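Local coordinates for alkaline serine protease (Pseudoalteromonas sp., PDB 1Y9Z), which probably cleaves peptide bonds as a cold-adapted, subtilisin-like serine endopeptidase, with calcium and sodium ions bound in its structure, at residues A[279-284]-A[308-313]; A[265-270]-A[292-297]. All blocks are in the same frame, centred on the assembly; numbering follows the deposited sequence.

In the fold
Contact 1 lies within the mixed sheet that holds strands 252-263, 266-268, 275-280 and 305-309, consistent with the beta-barrel domain inserted into the subtilisin-like fold. The contact centres are about 11 Å apart, about 21 Å (contact 1) and 29 Å (contact 2) from the centre of the chain. Along the chain the segments alternate: 265-270, 279-284, 292-297, 308-313. Contact 1 pairs the two strands of a beta-alpha-beta unit; contact 2 sets the unit's helix 291-300 against the preceding strand 266-268. They touch where S294 and F267 meet E280 and V282 at the end of strand 275-280. None of these residues lines the inhibitor pocket or a metal site; both contacts probably belong to the inserted domain's framework.

Contact 1 of 2, residues A[279-284]-A[308-313]; sequences VERVGN and VYSNSA
V279 and V308 sit side by side on the parallel strands 275-280 and 305-309, with V279 CG1 3.8 Å from V308 CG2. Two main-chain bonds fix the register: Y309 N gives to V279 O at 2.9 Å, and R281 N gives to Y309 O at 2.8 Å. On the other face the Y309 ring, CG lodged between backbone N and carbonyl carbon (chi1 65°), folds over the E280 backbone. E280 CA stands 3.7 Å from the centroid of the Y309 ring in a CH-pi contact. The R281 guanidinium lays one face on V308 CG1 and turns its edge to S310 OG in a weak bond, that hydroxyl being bonded to G316 O; R281 NE pairs with E291. The buried N311 amide extends this tight part past the strands: its ND2 gives a straight bond (167°) to R281 O at 3.0 Å, and bent ones to N284 OD1 at 3.3 Å and, weakly, G283 O, which probably share the other hydrogen. A water joins R281 NH1, N284 ND2 and N311 N. The loose side is at exposed G283 and A313, where A313 CB reaches N284 OD1 at 3.6 Å. The V279-V308 face is backed by S294, T295 and C298 of helix 291-300; on the Y309 side E280 pairs with R338, and Y309 OH bonds E259 of strand 252-263. Strand 333-336 continues the sheet beside V308.

Contact 2 of 2, residues A[265-270]-A[292-297]; sequences TSFSCG and INSTKA
F267 and A297, the closest backbone pair, have their CA atoms 6.7 Å apart where the short strand 266-268 runs beside helix 292-297. The two axes approach to 9.7 Å and run in roughly the same direction, 30° apart. No hydrogen bond crosses between the segments; within the helix, K296 N and A297 N bond back to I292 O and N293 O. The contact is therefore carried by side chains, above all by the F267 ring. Its CG lies anti to the carbonyl carbon (chi1 -59°), which swings the ring across to the helix. A297 CB sits over one face, 3.7 Å from the centroid of the F267 ring, a CH-pi contact displaced toward the rim. S294 comes to the ring's edge instead, its OG in the ring plane and 3.5 Å from F267 CE2. That hydroxyl is engaged elsewhere, bonded to E280 O at the end of the neighbouring strand. The ring also packs on V279 and V282. Farther along, C269 SG packs 4.0 Å from A297 CB and 3.3 Å from A297 O, its sulfur tied in the disulfide to C260. Cutting F267 back to an alanine would probably open a gap between strand and helix, with A297 CB, V279 and V282 losing the ring they pack against. Strand 266-268 forms a beta hairpin with strand 252-263, braced by the C260-C269 disulfide and laid against the connecting helix of a beta-alpha-beta crossover, at the surface of what is probably the inserted barrel domain.

Contact 1 of 2, residues A[279-284]-A[308-313]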
# COMPACT_ATOMS: atom_id res chain seq x y z
N VAL A 279 8.39 -15.17 -17.80
CA VAL A 279 9.81 -14.82 -17.74
C VAL A 279 10.22 -14.27 -16.39
O VAL A 279 9.50 -13.49 -15.76
CB VAL A 279 10.17 -13.78 -18.83
CG1 VAL A 279 9.38 -12.50 -18.63
CG2 VAL A 279 11.67 -13.50 -18.81
N GLU A 280 11.39 -14.70 -15.93
CA GLU A 280 11.91 -14.25 -14.65
C GLU A 280 12.44 -12.83 -14.84
O GLU A 280 13.05 -12.52 -15.87
CB GLU A 280 13.04 -15.16 -14.18
CG GLU A 280 13.63 -14.77 -12.83
CD GLU A 280 14.82 -15.64 -12.45
OE1 GLU A 280 15.82 -15.62 -13.19
OE2 GLU A 280 14.75 -16.33 -11.41
N ARG A 281 12.19 -11.98 -13.86
CA ARG A 281 12.66 -10.60 -13.92
C ARG A 281 14.18 -10.54 -13.83
O ARG A 281 14.78 -11.17 -12.97
CB ARG A 281 12.04 -9.79 -12.78
CG ARG A 281 12.58 -8.37 -12.65
CD ARG A 281 11.89 -7.60 -11.53
NE ARG A 281 10.47 -7.39 -11.83
CZ ARG A 281 9.46 -7.87 -11.11
NH1 ARG A 281 9.69 -8.59 -10.03
NH2 ARG A 281 8.21 -7.62 -11.49
N VAL A 282 14.80 -9.78 -14.74
CA VAL A 282 16.25 -9.61 -14.74
C VAL A 282 16.53 -8.22 -14.21
O VAL A 282 16.18 -7.22 -14.85
CB VAL A 282 16.84 -9.75 -16.16
CG1 VAL A 282 18.34 -9.47 -16.12
CG2 VAL A 282 16.58 -11.15 -16.70
N GLY A 283 17.15 -8.15 -13.04
CA GLY A 283 17.45 -6.86 -12.44
C GLY A 283 16.29 -6.44 -11.55
O GLY A 283 15.31 -7.18 -11.42
N ASN A 284 16.40 -5.26 -10.95
CA ASN A 284 15.34 -4.75 -10.08
C ASN A 284 15.32 -3.23 -10.08
O ASN A 284 16.34 -2.58 -10.27
CB ASN A 284 15.51 -5.26 -8.65
CG ASN A 284 14.97 -6.66 -8.46
OD1 ASN A 284 15.71 -7.58 -8.13
ND2 ASN A 284 13.67 -6.82 -8.67
N VAL A 308 5.76 -11.61 -15.87
CA VAL A 308 7.09 -11.47 -15.29
C VAL A 308 7.03 -11.85 -13.82
O VAL A 308 6.19 -11.33 -13.08
CB VAL A 308 7.60 -10.02 -15.40
CG1 VAL A 308 8.96 -9.88 -14.73
CG2 VAL A 308 7.68 -9.60 -16.86
N TYR A 309 7.91 -12.75 -13.39
CA TYR A 309 7.92 -13.14 -11.98
C TYR A 309 9.22 -12.71 -11.31
O TYR A 309 10.28 -12.63 -11.95
CB TYR A 309 7.67 -14.64 -11.80
CG TYR A 309 8.72 -15.59 -12.35
CD1 TYR A 309 8.74 -15.93 -13.71
CD2 TYR A 309 9.64 -16.20 -11.51
CE1 TYR A 309 9.65 -16.86 -14.21
CE2 TYR A 309 10.56 -17.13 -12.00
CZ TYR A 309 10.56 -17.46 -13.34
OH TYR A 309 11.45 -18.39 -13.83
N SER A 310 9.13 -12.43 -10.02
CA SER A 310 10.27 -11.97 -9.23
C SER A 310 11.47 -12.90 -9.21
O SER A 310 11.33 -14.13 -9.23
CB SER A 310 9.82 -11.71 -7.79
OG SER A 310 8.79 -10.73 -7.75
N ASN A 311 12.66 -12.30 -9.16
CA ASN A 311 13.90 -13.06 -9.09
C ASN A 311 14.23 -13.27 -7.61
O ASN A 311 13.53 -12.75 -6.74
CB ASN A 311 15.03 -12.29 -9.78
CG ASN A 311 15.12 -10.84 -9.34
OD1 ASN A 311 15.21 -10.55 -8.15
ND2 ASN A 311 15.10 -9.93 -10.31
N SER A 312 15.29 -14.01 -7.33
CA SER A 312 15.69 -14.31 -5.96
C SER A 312 16.14 -13.09 -5.14
O SER A 312 16.07 -13.11 -3.92
CB SER A 312 16.79 -15.36 -5.95
OG SER A 312 17.94 -14.90 -6.64
N ALA A 313 16.60 -12.05 -5.82
CA ALA A 313 17.05 -10.84 -5.14
C ALA A 313 15.90 -10.14 -4.40
O ALA A 313 16.06 -9.67 -3.27
CB ALA A 313 17.69 -9.88 -6.14
O HOH W 1 6.84 -9.15 -8.90
O HOH W 2 12.16 -9.18 -8.42

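Contact 2 of 2, residues A[265-270]-A[292-297]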
# COMPACT_ATOMS: atom_id res chain seq x y z
N THR A 265 22.55 -13.19 -18.64
CA THR A 265 21.90 -11.92 -18.97
C THR A 265 21.17 -12.07 -20.30
O THR A 265 20.52 -11.13 -20.77
CB THR A 265 22.93 -10.78 -19.10
OG1 THR A 265 23.83 -11.07 -20.18
CG2 THR A 265 23.72 -10.63 -17.81
N SER A 266 21.27 -13.25 -20.90
CA SER A 266 20.63 -13.53 -22.17
C SER A 266 19.31 -14.27 -21.97
O SER A 266 19.11 -14.90 -20.93
CB SER A 266 21.55 -14.37 -23.06
OG SER A 266 21.80 -15.64 -22.46
N PHE A 267 18.43 -14.19 -22.96
CA PHE A 267 17.14 -14.86 -22.88
C PHE A 267 16.99 -15.92 -23.96
O PHE A 267 17.38 -15.71 -25.11
CB PHE A 267 16.00 -13.85 -23.01
CG PHE A 267 16.01 -12.78 -21.96
CD1 PHE A 267 16.87 -11.69 -22.06
CD2 PHE A 267 15.14 -12.84 -20.88
CE1 PHE A 267 16.87 -10.69 -21.09
CE2 PHE A 267 15.12 -11.85 -19.91
CZ PHE A 267 15.99 -10.77 -20.01
N SER A 268 16.41 -17.05 -23.58
CA SER A 268 16.17 -18.15 -24.51
C SER A 268 14.66 -18.28 -24.66
O SER A 268 14.06 -19.23 -24.15
CB SER A 268 16.76 -19.45 -23.96
OG SER A 268 16.54 -20.53 -24.85
N CYS A 269 14.06 -17.31 -25.34
CA CYS A 269 12.62 -17.29 -25.55
C CYS A 269 12.14 -18.24 -26.65
O CYS A 269 11.14 -18.93 -26.49
CB CYS A 269 12.15 -15.88 -25.89
SG CYS A 269 12.31 -14.61 -24.59
N GLY A 270 12.87 -18.26 -27.76
CA GLY A 270 12.48 -19.11 -28.87
C GLY A 270 11.34 -18.43 -29.59
O GLY A 270 11.37 -17.21 -29.78
N ILE A 292 11.55 -3.41 -18.35
CA ILE A 292 11.44 -3.53 -19.80
C ILE A 292 12.31 -4.61 -20.43
O ILE A 292 11.99 -5.14 -21.50
CB ILE A 292 11.77 -2.17 -20.48
CG1 ILE A 292 11.51 -2.26 -21.99
CG2 ILE A 292 13.22 -1.79 -20.22
CD1 ILE A 292 10.06 -2.50 -22.35
N ASN A 293 13.42 -4.96 -19.78
CA ASN A 293 14.31 -5.98 -20.33
C ASN A 293 13.68 -7.36 -20.48
O ASN A 293 13.62 -7.90 -21.59
CB ASN A 293 15.59 -6.06 -19.50
CG ASN A 293 16.38 -4.77 -19.55
OD1 ASN A 293 16.65 -4.24 -20.63
ND2 ASN A 293 16.75 -4.25 -18.39
N SER A 294 13.21 -7.94 -19.38
CA SER A 294 12.58 -9.26 -19.43
C SER A 294 11.28 -9.18 -20.23
O SER A 294 10.95 -10.08 -20.99
CB SER A 294 12.28 -9.78 -18.03
OG SER A 294 13.47 -10.15 -17.35
N THR A 295 10.55 -8.09 -20.04
CA THR A 295 9.28 -7.89 -20.72
C THR A 295 9.45 -7.85 -22.24
O THR A 295 8.72 -8.53 -22.96
CB THR A 295 8.61 -6.57 -20.26
OG1 THR A 295 8.48 -6.58 -18.83
CG2 THR A 295 7.22 -6.43 -20.88
N LYS A 296 10.40 -7.06 -22.71
CA LYS A 296 10.64 -6.94 -24.15
C LYS A 296 11.18 -8.23 -24.76
O LYS A 296 10.89 -8.54 -25.92
CB LYS A 296 11.61 -5.79 -24.43
CG LYS A 296 11.81 -5.51 -25.91
CD LYS A 296 12.68 -4.28 -26.13
CE LYS A 296 12.86 -3.99 -27.61
NZ LYS A 296 13.67 -2.76 -27.83
N ALA A 297 11.96 -8.99 -23.99
CA ALA A 297 12.51 -10.25 -24.49
C ALA A 297 11.34 -11.11 -24.95
O ALA A 297 11.38 -11.73 -26.01
CB ALA A 297 13.28 -10.95 -23.39